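Local coordinates for putative mandelate racemase (Zymomonas mobilis, PDB 2OX4), which probably acts as a magnesium-dependent lyase (dehydratase) of the mandelate racemase group within the enolase superfamily, at residues T6-I10 with V390-A394; E9-V13 with P23-K27; I54-A59 with G94-F98. All blocks are in the same frame, centred on the assembly; numbering follows the deposited sequence. Where two conformers were deposited one is given.

Interaction 1. Residues T6-I10 with V390-A394; sequences TKIEI and VSIEA
K7 and E393 run side by side from a non-hydrogen-bonded pair; CG of K7 is trans to its backbone N (chi1 -164°) and lies on E393 CB at 3.9 Å, while E393 places its CG between the backbone N and the carbonyl carbon (chi1 50°). Both chains leave the sheet on the same side. The charged ends do not meet directly, with K7 NZ 4.8 Å from E393 OE1. A water bridges them. It donates to E393 OE1 at 2.7 Å and accepts a weak bond from K7 NZ. On the same face S391 OG sits near K7 CG, at 4.0 Å.

The other face is apolar and carries I8, I10, V390 and I392. Here I10 and I392 meet through their outermost methyls, CD1 to CD1 at 3.8 Å. Behind the side chains is a regular antiparallel pairing. I8 and I392 exchange two backbone bonds, each 2.9 Å: I8 N to I392 O and I392 N to I8 O. I10 and V390 form the next hydrogen-bonded pair. E9 with S391 is the other non-hydrogen-bonded pair. The pairing ends with A394 N on T6 O, 2.9 Å.

The contact joins the first long strand of the N-terminal domain to a strand from the far end of the chain. On its other edge, strand 5-13 meets strand 24-30, where T6 and K7 both face S29 in a classic beta bulge. Strand 398-399 lies beyond 387-393. Helix 48-62 covers the isoleucine face, with A59 against both I8 and I392.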
ATOM      1  N   THR C   6     -27.555 -42.650  10.358  1.00 11.46           N
ATOM      2  CA  THR C   6     -27.422 -44.108  10.272  1.00 14.51           C
ATOM      3  C   THR C   6     -27.135 -44.602   8.861  1.00 16.47           C
ATOM      4  O   THR C   6     -26.619 -45.711   8.680  1.00 18.30           O
ATOM      5  CB  THR C   6     -28.701 -44.822  10.762  1.00 16.57           C
ATOM      6  OG1 THR C   6     -29.842 -44.260  10.095  1.00 16.23           O
ATOM      7  CG2 THR C   6     -28.852 -44.683  12.270  1.00 22.35           C
ATOM      8  N   LYS C   7     -27.487 -43.798   7.857  1.00 15.11           N
ATOM      9  CA  LYS C   7     -27.284 -44.196   6.471  1.00 13.04           C
ATOM     10  C   LYS C   7     -27.077 -42.967   5.595  1.00 11.85           C
ATOM     11  O   LYS C   7     -27.665 -41.908   5.840  1.00 14.48           O
ATOM     12  CB  LYS C   7     -28.492 -44.988   5.944  1.00 13.99           C
ATOM     13  CG  LYS C   7     -28.200 -45.744   4.663  1.00 19.76           C
ATOM     14  CD  LYS C   7     -29.472 -46.076   3.898  1.00 36.24           C
ATOM     15  CE  LYS C   7     -30.262 -47.166   4.568  1.00 42.55           C
ATOM     16  NZ  LYS C   7     -31.399 -47.618   3.722  1.00 57.38           N
ATOM     17  N   ILE C   8     -26.226 -43.124   4.593  1.00 11.43           N
ATOM     18  CA  ILE C   8     -25.946 -42.074   3.627  1.00 12.66           C
ATOM     19  C   ILE C   8     -25.985 -42.727   2.253  1.00  9.30           C
ATOM     20  O   ILE C   8     -25.301 -43.719   2.005  1.00 14.20           O
ATOM     21  CB  ILE C   8     -24.574 -41.414   3.901  1.00  9.69           C
ATOM     22  CG1 ILE C   8     -24.645 -40.559   5.173  1.00 15.69           C
ATOM     23  CG2 ILE C   8     -24.123 -40.545   2.694  1.00 14.90           C
ATOM     24  CD1 ILE C   8     -23.292 -40.167   5.724  1.00 14.44           C
ATOM     25  N   GLU C   9     -26.805 -42.171   1.364  1.00 11.45           N
ATOM     26  CA  GLU C   9     -26.927 -42.704   0.021  1.00 13.14           C
ATOM     27  C   GLU C   9     -26.565 -41.649  -0.995  1.00 11.74           C
ATOM     28  O   GLU C   9     -27.016 -40.516  -0.892  1.00 11.83           O
ATOM     29  CB  GLU C   9     -28.355 -43.173  -0.236  1.00 11.03           C
ATOM     30  CG  GLU C   9     -28.806 -44.274   0.704  1.00 11.00           C
ATOM     31  CD  GLU C   9     -30.314 -44.491   0.617  1.00 18.58           C
ATOM     32  OE1 GLU C   9     -31.065 -43.774   1.309  1.00 19.32           O
ATOM     33  OE2 GLU C   9     -30.744 -45.359  -0.164  1.00 17.65           O
ATOM     34  N   ILE C  10     -25.750 -42.018  -1.979  1.00  7.96           N
ATOM     35  CA  ILE C  10     -25.259 -41.028  -2.942  1.00 10.46           C
ATOM     36  C   ILE C  10     -25.661 -41.454  -4.346  1.00 15.21           C
ATOM     37  O   ILE C  10     -25.402 -42.584  -4.747  1.00 12.88           O
ATOM     38  CB  ILE C  10     -23.714 -40.848  -2.850  1.00 11.65           C
ATOM     39  CG1 ILE C  10     -23.316 -40.409  -1.441  1.00 12.68           C
ATOM     40  CG2 ILE C  10     -23.213 -39.834  -3.887  1.00 12.68           C
ATOM     41  CD1 ILE C  10     -22.028 -41.044  -0.979  1.00 15.84           C
ATOM     42  N   VAL C 390     -24.358 -45.403  -4.373  1.00 17.56           N
ATOM     43  CA  VAL C 390     -23.495 -45.888  -3.288  1.00 17.19           C
ATOM     44  C   VAL C 390     -24.199 -45.667  -1.952  1.00 17.86           C
ATOM     45  O   VAL C 390     -24.780 -44.607  -1.719  1.00 16.92           O
ATOM     46  CB  VAL C 390     -22.092 -45.196  -3.298  1.00 17.09           C
ATOM     47  CG1 VAL C 390     -21.261 -45.621  -2.083  1.00 25.14           C
ATOM     48  CG2 VAL C 390     -21.331 -45.519  -4.593  1.00 17.73           C
ATOM     49  N   SER C 391     -24.161 -46.682  -1.091  1.00 17.79           N
ATOM     50  CA  SER C 391     -24.800 -46.635   0.216  1.00 19.25           C
ATOM     51  C   SER C 391     -23.697 -46.854   1.244  1.00 23.78           C
ATOM     52  O   SER C 391     -22.818 -47.697   1.048  1.00 23.46           O
ATOM     53  CB  SER C 391     -25.841 -47.760   0.317  1.00 21.29           C
ATOM     54  OG  SER C 391     -26.587 -47.684   1.519  1.00 40.90           O
ATOM     55  N   ILE C 392     -23.726 -46.074   2.319  1.00 18.30           N
ATOM     56  CA  ILE C 392     -22.826 -46.270   3.457  1.00 19.41           C
ATOM     57  C   ILE C 392     -23.681 -46.309   4.714  1.00 21.75           C
ATOM     58  O   ILE C 392     -24.439 -45.380   4.973  1.00 14.53           O
ATOM     59  CB  ILE C 392     -21.805 -45.103   3.593  1.00 20.83           C
ATOM     60  CG1 ILE C 392     -20.897 -45.008   2.358  1.00 26.16           C
ATOM     61  CG2 ILE C 392     -20.961 -45.263   4.862  1.00 20.87           C
ATOM     62  CD1 ILE C 392     -21.315 -43.956   1.357  1.00 33.30           C
ATOM     63  N   GLU C 393     -23.569 -47.371   5.505  1.00 25.78           N
ATOM     64  CA  GLU C 393     -24.387 -47.436   6.716  1.00 32.12           C
ATOM     65  C   GLU C 393     -23.726 -47.843   8.021  1.00 39.90           C
ATOM     66  O   GLU C 393     -22.575 -48.279   8.044  1.00 32.99           O
ATOM     67  CB  GLU C 393     -25.722 -48.153   6.499  1.00 35.54           C
ATOM     68  CG  GLU C 393     -25.647 -49.498   5.831  1.00 43.20           C
ATOM     69  CD  GLU C 393     -27.016 -49.982   5.400  1.00 51.94           C
ATOM     70  OE1 GLU C 393     -27.961 -49.875   6.211  1.00 56.38           O
ATOM     71  OE2 GLU C 393     -27.151 -50.462   4.254  1.00 58.95           O
ATOM     72  N   ALA C 394     -24.476 -47.653   9.106  1.00 40.73           N
ATOM     73  CA  ALA C 394     -24.045 -48.001  10.448  1.00 45.02           C
ATOM     74  C   ALA C 394     -24.041 -49.522  10.653  1.00 44.77           C
ATOM     75  O   ALA C 394     -24.968 -50.223  10.231  1.00 40.29           O
ATOM     76  CB  ALA C 394     -24.953 -47.318  11.469  1.00 36.01           C
TER
HETATM   77  O   HOH W   1     -30.390 -50.416   5.107  1.00 60.08           O

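Interaction 2. Residues E9-V13 with P23-K27; sequences EIFHV and PILVK
K27 reaches across to E9 and F11. With CG trans to the backbone N (chi1 179°) and every later torsion near 180°, the chain runs straight out beside E9, its hydrogen-bonded partner on the same face. CB touches F11 CE1 at 4.0 Å, at the edge of the ring. CG comes next and has E9 OE1 at its side. CD is nearest to that oxygen, 3.5 Å from E9 OE1, and CE passes it at 3.9 Å. The tip goes beyond it: K27 NZ is 4.4 Å from E9 OE1, too far for a salt bridge. A water between them donates to E9 OE1 at 2.6 Å and accepts only weakly from K27 NZ. The ammonium also has a cation-pi partner in Y35.

The backbones form a beta hairpin. F11 and L25 are also a hydrogen-bonded pair, where F11 N reaches L25 O at 2.8 Å in a nearly straight bond (176°). V13 N adds a bond to P23 O. On the opposite face, I10 packs CG1 against V26 CG2 at 4.1 Å. H12 and I24 run alongside one another, and P23 O lies in the plane of the imidazole, 3.8 Å from H12 CD2. H12 NE2 is hydrogen-bonded to a glycerol, probably from the crystallisation liquor.

The face of I10, I24 and V26 is mainly hydrocarbon, with H12 at its end. The other mixes the E9-K27 pair with F11 and L25. The E9 carboxylate is probably stabilised by hydrogen bonds from water and from the hydroxyls of Y389 and Y384, with the K27 ammonium nearby but not in direct contact.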
ATOM      1  N   GLU C   9     -26.805 -42.171   1.364  1.00 11.45           N
ATOM      2  CA  GLU C   9     -26.927 -42.704   0.021  1.00 13.14           C
ATOM      3  C   GLU C   9     -26.565 -41.649  -0.995  1.00 11.74           C
ATOM      4  O   GLU C   9     -27.016 -40.516  -0.892  1.00 11.83           O
ATOM      5  CB  GLU C   9     -28.355 -43.173  -0.236  1.00 11.03           C
ATOM      6  CG  GLU C   9     -28.806 -44.274   0.704  1.00 11.00           C
ATOM      7  CD  GLU C   9     -30.314 -44.491   0.617  1.00 18.58           C
ATOM      8  OE1 GLU C   9     -31.065 -43.774   1.309  1.00 19.32           O
ATOM      9  OE2 GLU C   9     -30.744 -45.359  -0.164  1.00 17.65           O
ATOM     10  N   ILE C  10     -25.750 -42.018  -1.979  1.00  7.96           N
ATOM     11  CA  ILE C  10     -25.259 -41.028  -2.942  1.00 10.46           C
ATOM     12  C   ILE C  10     -25.661 -41.454  -4.346  1.00 15.21           C
ATOM     13  O   ILE C  10     -25.402 -42.584  -4.747  1.00 12.88           O
ATOM     14  CB  ILE C  10     -23.714 -40.848  -2.850  1.00 11.65           C
ATOM     15  CG1 ILE C  10     -23.316 -40.409  -1.441  1.00 12.68           C
ATOM     16  CG2 ILE C  10     -23.213 -39.834  -3.887  1.00 12.68           C
ATOM     17  CD1 ILE C  10     -22.028 -41.044  -0.979  1.00 15.84           C
ATOM     18  N   PHE C  11     -26.289 -40.538  -5.080  1.00  8.73           N
ATOM     19  CA  PHE C  11     -26.821 -40.828  -6.411  1.00 10.15           C
ATOM     20  C   PHE C  11     -26.086 -39.972  -7.428  1.00 11.54           C
ATOM     21  O   PHE C  11     -26.292 -38.762  -7.482  1.00 13.18           O
ATOM     22  CB  PHE C  11     -28.316 -40.472  -6.472  1.00 10.35           C
ATOM     23  CG  PHE C  11     -29.154 -41.162  -5.433  1.00 15.82           C
ATOM     24  CD1 PHE C  11     -29.307 -40.617  -4.157  1.00 14.37           C
ATOM     25  CD2 PHE C  11     -29.820 -42.343  -5.737  1.00 17.03           C
ATOM     26  CE1 PHE C  11     -30.077 -41.249  -3.194  1.00 16.78           C
ATOM     27  CE2 PHE C  11     -30.594 -42.985  -4.781  1.00 16.04           C
ATOM     28  CZ  PHE C  11     -30.734 -42.439  -3.510  1.00 15.61           C
ATOM     29  N   HIS C  12     -25.225 -40.593  -8.226  1.00  8.62           N
ATOM     30  CA  HIS C  12     -24.610 -39.887  -9.337  1.00  7.90           C
ATOM     31  C   HIS C  12     -25.465 -40.199 -10.583  1.00 12.60           C
ATOM     32  O   HIS C  12     -25.340 -41.269 -11.200  1.00 11.53           O
ATOM     33  CB  HIS C  12     -23.137 -40.299  -9.504  1.00  8.88           C
ATOM     34  CG  HIS C  12     -22.395 -39.503 -10.537  1.00 12.28           C
ATOM     35  ND1 HIS C  12     -21.152 -39.872 -11.012  1.00 12.24           N
ATOM     36  CD2 HIS C  12     -22.720 -38.356 -11.187  1.00  9.91           C
ATOM     37  CE1 HIS C  12     -20.745 -38.993 -11.910  1.00  9.02           C
ATOM     38  NE2 HIS C  12     -21.676 -38.062 -12.036  1.00 12.00           N
ATOM     39  N   VAL C  13     -26.372 -39.277 -10.892  1.00 13.32           N
ATOM     40  CA  VAL C  13     -27.459 -39.523 -11.856  1.00 14.79           C
ATOM     41  C   VAL C  13     -26.854 -39.755 -13.236  1.00 15.86           C
ATOM     42  O   VAL C  13     -25.906 -39.060 -13.628  1.00 12.27           O
ATOM     43  CB  VAL C  13     -28.466 -38.340 -11.902  1.00 15.10           C
ATOM     44  CG1 VAL C  13     -29.555 -38.589 -12.970  1.00 13.62           C
ATOM     45  CG2 VAL C  13     -29.117 -38.146 -10.542  1.00 15.54           C
ATOM     46  N   PRO C  23     -26.218 -34.783 -12.464  1.00 14.54           N
ATOM     47  CA  PRO C  23     -26.365 -34.316 -11.080  1.00 14.68           C
ATOM     48  C   PRO C  23     -25.911 -35.311 -10.014  1.00 14.36           C
ATOM     49  O   PRO C  23     -25.882 -36.523 -10.251  1.00 12.61           O
ATOM     50  CB  PRO C  23     -27.866 -34.059 -10.931  1.00 16.25           C
ATOM     51  CG  PRO C  23     -28.436 -34.114 -12.293  1.00 18.73           C
ATOM     52  CD  PRO C  23     -27.500 -34.826 -13.189  1.00 13.95           C
ATOM     53  N   ILE C  24     -25.541 -34.777  -8.852  1.00  9.69           N
ATOM     54  CA  ILE C  24     -25.050 -35.589  -7.745  1.00 10.41           C
ATOM     55  C   ILE C  24     -25.874 -35.233  -6.511  1.00 13.64           C
ATOM     56  O   ILE C  24     -25.846 -34.086  -6.033  1.00 12.42           O
ATOM     57  CB  ILE C  24     -23.534 -35.375  -7.449  1.00 13.20           C
ATOM     58  CG1 ILE C  24     -22.693 -35.385  -8.734  1.00 13.49           C
ATOM     59  CG2 ILE C  24     -23.039 -36.465  -6.484  1.00 16.15           C
ATOM     60  CD1 ILE C  24     -22.353 -33.987  -9.269  1.00 16.79           C
ATOM     61  N   LEU C  25     -26.615 -36.222  -6.016  1.00 12.90           N
ATOM     62  CA  LEU C  25     -27.505 -36.022  -4.877  0.50 10.85           C
ATOM     63  C   LEU C  25     -27.108 -36.928  -3.723  1.00 11.56           C
ATOM     64  O   LEU C  25     -26.557 -38.010  -3.937  1.00 12.36           O
ATOM     65  CB  LEU C  25     -28.958 -36.287  -5.286  0.50 15.39           C
ATOM     66  CG  LEU C  25     -29.503 -35.273  -6.293  0.50 21.88           C
ATOM     67  CD1 LEU C  25     -30.688 -35.813  -7.067  0.50 30.27           C
ATOM     68  CD2 LEU C  25     -29.869 -33.988  -5.590  0.50 18.34           C
ATOM     69  N   VAL C  26     -27.381 -36.466  -2.504  1.00  9.08           N
ATOM     70  CA  VAL C  26     -27.096 -37.205  -1.280  1.00 11.51           C
ATOM     71  C   VAL C  26     -28.336 -37.254  -0.415  1.00 11.84           C
ATOM     72  O   VAL C  26     -29.009 -36.234  -0.214  1.00 13.75           O
ATOM     73  CB  VAL C  26     -25.864 -36.631  -0.482  1.00 12.09           C
ATOM     74  CG1 VAL C  26     -26.165 -35.253   0.130  1.00 11.49           C
ATOM     75  CG2 VAL C  26     -25.426 -37.614   0.608  1.00 12.69           C
ATOM     76  N   LYS C  27     -28.638 -38.454   0.078  1.00 10.54           N
ATOM     77  CA  LYS C  27     -29.728 -38.656   1.022  1.00  8.54           C
ATOM     78  C   LYS C  27     -29.181 -39.171   2.351  1.00 10.83           C
ATOM     79  O   LYS C  27     -28.530 -40.230   2.418  1.00 11.91           O
ATOM     80  CB  LYS C  27     -30.787 -39.616   0.432  1.00 10.16           C
ATOM     81  CG  LYS C  27     -31.968 -39.913   1.380  1.00 14.60           C
ATOM     82  CD  LYS C  27     -32.993 -40.873   0.734  1.00 14.39           C
ATOM     83  CE  LYS C  27     -34.063 -41.291   1.719  1.00 17.80           C
ATOM     84  NZ  LYS C  27     -35.124 -42.089   1.026  1.00 19.46           N
TER
HETATM   85  O   HOH W   2     -30.002 -42.532   3.380  1.00 14.36           O
HETATM   86  O   HOH W   3     -33.400 -44.830   1.855  1.00 29.00           O

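Interaction 3. Residues I54-A59 with G94-F98; sequences ILKDYA and GISAF
L55 O is approached by two groups. A59 N gives L55 O the usual helical bond at 3.0 Å, and the F98 ring brings its edge up, with CE1 and CZ each 3.6 Å from L55 O. The oxygen lies in the plane of that ring. The side chains of L55 and F98 slide past each other in opposite directions, and L55 CD2 reaches F98 CE1 at 3.5 Å. L55 CD2 also packs on A97 CB at 3.8 Å. On the next turn Y58 CB also touches F98 CE1, and A59 lies near CZ.

G94 has no side chain, so helix 48-62 comes close to its backbone. I54 CG2 sits 3.6 Å from G94 CA. The Y58 ring turns its edge to the same place, with CE1 at 3.5 Å from I95 N. I54 CG1 lies over one face of the Y58 ring, toward its rim, and Y58 OH is bonded to I91 O.

Replacing F98 by an alanine would probably open a gap beside L55 CD2 and Y58 CB and let the leucine side chain turn.

The two helical segments cross at -70°, with axes 9.5 Å apart. L55, A59, A97 and F98 face strands 5-13 and 24-30. Y58 and I95 instead meet helix 70-79. Beyond I54 and Y58, G47 and V46 of the second subunit pack against helix 48-62.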
ATOM      1  N   ILE C  54     -16.007 -37.772  -3.318  1.00  9.44           N
ATOM      2  CA  ILE C  54     -15.828 -37.000  -2.077  1.00  7.84           C
ATOM      3  C   ILE C  54     -16.949 -37.262  -1.067  1.00 11.12           C
ATOM      4  O   ILE C  54     -16.698 -37.339   0.149  1.00  9.83           O
ATOM      5  CB  ILE C  54     -15.573 -35.469  -2.296  1.00 10.41           C
ATOM      6  CG1 ILE C  54     -14.870 -34.852  -1.074  1.00 12.06           C
ATOM      7  CG2 ILE C  54     -16.879 -34.698  -2.547  1.00  8.77           C
ATOM      8  CD1 ILE C  54     -13.434 -35.251  -0.891  1.00 10.19           C
ATOM      9  N   LEU C  55     -18.177 -37.420  -1.567  1.00 10.01           N
ATOM     10  CA  LEU C  55     -19.315 -37.671  -0.681  1.00 13.47           C
ATOM     11  C   LEU C  55     -19.167 -39.032  -0.011  1.00 11.05           C
ATOM     12  O   LEU C  55     -19.391 -39.166   1.199  1.00 11.74           O
ATOM     13  CB  LEU C  55     -20.634 -37.570  -1.451  1.00 12.54           C
ATOM     14  CG  LEU C  55     -20.993 -36.150  -1.901  1.00 12.49           C
ATOM     15  CD1 LEU C  55     -22.184 -36.202  -2.847  1.00 11.85           C
ATOM     16  CD2 LEU C  55     -21.317 -35.280  -0.684  1.00  7.28           C
ATOM     17  N   LYS C  56     -18.725 -40.020  -0.788  1.00 11.20           N
ATOM     18  CA  LYS C  56     -18.440 -41.350  -0.260  1.00 12.71           C
ATOM     19  C   LYS C  56     -17.370 -41.300   0.839  1.00 12.69           C
ATOM     20  O   LYS C  56     -17.507 -41.944   1.880  1.00 11.42           O
ATOM     21  CB  LYS C  56     -18.031 -42.292  -1.403  1.00 17.06           C
ATOM     22  CG  LYS C  56     -17.552 -43.681  -0.975  1.00 15.72           C
ATOM     23  CD  LYS C  56     -17.082 -44.502  -2.176  1.00 21.57           C
ATOM     24  CE  LYS C  56     -16.174 -45.647  -1.728  1.00 36.98           C
ATOM     25  NZ  LYS C  56     -14.722 -45.450  -2.075  1.00 33.84           N
ATOM     26  N   ASP C  57     -16.313 -40.522   0.621  1.00  9.56           N
ATOM     27  CA  ASP C  57     -15.228 -40.470   1.604  1.00 12.52           C
ATOM     28  C   ASP C  57     -15.641 -39.753   2.887  1.00 10.23           C
ATOM     29  O   ASP C  57     -15.327 -40.214   3.994  1.00  9.75           O
ATOM     30  CB  ASP C  57     -13.996 -39.814   0.995  1.00  9.39           C
ATOM     31  CG  ASP C  57     -13.264 -40.743   0.033  1.00 14.93           C
ATOM     32  OD1 ASP C  57     -13.541 -41.963   0.020  1.00 13.68           O
ATOM     33  OD2 ASP C  57     -12.420 -40.248  -0.724  1.00 14.10           O
ATOM     34  N   TYR C  58     -16.352 -38.640   2.736  1.00  9.04           N
ATOM     35  CA  TYR C  58     -16.813 -37.876   3.906  1.00 10.35           C
ATOM     36  C   TYR C  58     -17.831 -38.666   4.718  1.00 11.08           C
ATOM     37  O   TYR C  58     -17.920 -38.495   5.938  1.00 13.75           O
ATOM     38  CB  TYR C  58     -17.443 -36.540   3.515  1.00 11.23           C
ATOM     39  CG  TYR C  58     -16.486 -35.469   3.022  1.00  8.16           C
ATOM     40  CD1 TYR C  58     -16.977 -34.266   2.503  1.00 11.03           C
ATOM     41  CD2 TYR C  58     -15.100 -35.649   3.069  1.00 10.59           C
ATOM     42  CE1 TYR C  58     -16.122 -33.266   2.049  1.00 11.07           C
ATOM     43  CE2 TYR C  58     -14.242 -34.658   2.606  1.00 12.11           C
ATOM     44  CZ  TYR C  58     -14.754 -33.474   2.104  1.00 13.51           C
ATOM     45  OH  TYR C  58     -13.901 -32.490   1.643  1.00 14.31           O
ATOM     46  N   ALA C  59     -18.587 -39.523   4.031  1.00 11.84           N
ATOM     47  CA  ALA C  59     -19.680 -40.292   4.656  1.00 15.35           C
ATOM     48  C   ALA C  59     -19.179 -41.096   5.850  1.00 17.89           C
ATOM     49  O   ALA C  59     -19.858 -41.179   6.879  1.00 18.34           O
ATOM     50  CB  ALA C  59     -20.369 -41.216   3.627  1.00 15.75           C
ATOM     51  N   GLY C  94     -18.450 -31.331  -1.343  1.00  9.02           N
ATOM     52  CA  GLY C  94     -18.781 -32.426  -0.430  1.00 13.09           C
ATOM     53  C   GLY C  94     -19.326 -31.914   0.893  1.00 13.43           C
ATOM     54  O   GLY C  94     -20.347 -32.389   1.379  1.00 10.42           O
ATOM     55  N   ILE C  95     -18.651 -30.924   1.465  1.00  9.66           N
ATOM     56  CA  ILE C  95     -19.164 -30.235   2.658  1.00  7.40           C
ATOM     57  C   ILE C  95     -20.566 -29.657   2.391  1.00  8.75           C
ATOM     58  O   ILE C  95     -21.480 -29.844   3.203  1.00  9.15           O
ATOM     59  CB  ILE C  95     -18.184 -29.145   3.152  1.00 10.88           C
ATOM     60  CG1 ILE C  95     -16.810 -29.766   3.430  1.00  8.02           C
ATOM     61  CG2 ILE C  95     -18.711 -28.509   4.417  1.00 15.01           C
ATOM     62  CD1 ILE C  95     -15.766 -28.777   4.073  1.00  8.45           C
ATOM     63  N   SER C  96     -20.731 -29.028   1.227  1.00  8.24           N
ATOM     64  CA  SER C  96     -21.971 -28.337   0.846  1.00  9.80           C
ATOM     65  C   SER C  96     -23.158 -29.293   0.841  1.00 11.40           C
ATOM     66  O   SER C  96     -24.210 -28.982   1.411  1.00  9.45           O
ATOM     67  CB  SER C  96     -21.851 -27.742  -0.556  1.00  7.78           C
ATOM     68  OG  SER C  96     -20.818 -26.774  -0.643  1.00 10.13           O
ATOM     69  N   ALA C  97     -22.994 -30.442   0.181  1.00  8.10           N
ATOM     70  CA  ALA C  97     -24.141 -31.320  -0.066  1.00  9.54           C
ATOM     71  C   ALA C  97     -24.658 -31.882   1.246  1.00  7.48           C
ATOM     72  O   ALA C  97     -25.871 -31.885   1.508  1.00  9.37           O
ATOM     73  CB  ALA C  97     -23.793 -32.431  -1.062  1.00  7.70           C
ATOM     74  N   PHE C  98     -23.733 -32.308   2.099  1.00  8.01           N
ATOM     75  CA  PHE C  98     -24.084 -32.770   3.427  1.00  8.67           C
ATOM     76  C   PHE C  98     -24.762 -31.686   4.258  1.00  9.28           C
ATOM     77  O   PHE C  98     -25.792 -31.936   4.890  1.00 10.34           O
ATOM     78  CB  PHE C  98     -22.854 -33.359   4.130  1.00  9.18           C
ATOM     79  CG  PHE C  98     -22.535 -34.754   3.675  1.00  9.74           C
ATOM     80  CD1 PHE C  98     -21.354 -35.035   3.012  1.00  8.38           C
ATOM     81  CD2 PHE C  98     -23.452 -35.784   3.891  1.00 13.81           C
ATOM     82  CE1 PHE C  98     -21.071 -36.339   2.599  1.00 11.88           C
ATOM     83  CE2 PHE C  98     -23.174 -37.093   3.480  1.00 16.72           C
ATOM     84  CZ  PHE C  98     -21.991 -37.365   2.830  1.00 13.35           C
TER

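Overall arrangement
The three contacts belong to one unit, a sheet with helices packed on one face; strand 387-393 comes from the far end of the chain. Interactions 1 and 2 share E9 and I10 and use the two edges of strand 5-13, so this strand is central to the sheet. Their centres are 11 Å apart. Interaction 3 lies on the apolar face of that sheet, 11 Å from interaction 1 and 10 Å from interaction 2. I10 takes part in interactions 1 and 2, and its CD1 touches helix 48-62, 3.5 Å from K56 N and 3.6 Å from L55 C. V26 CG2 meets both I8 CG2 at 3.8 Å and F98 CE2 at 3.7 Å. All three lie away from the magnesium site of E215, E241 and E267.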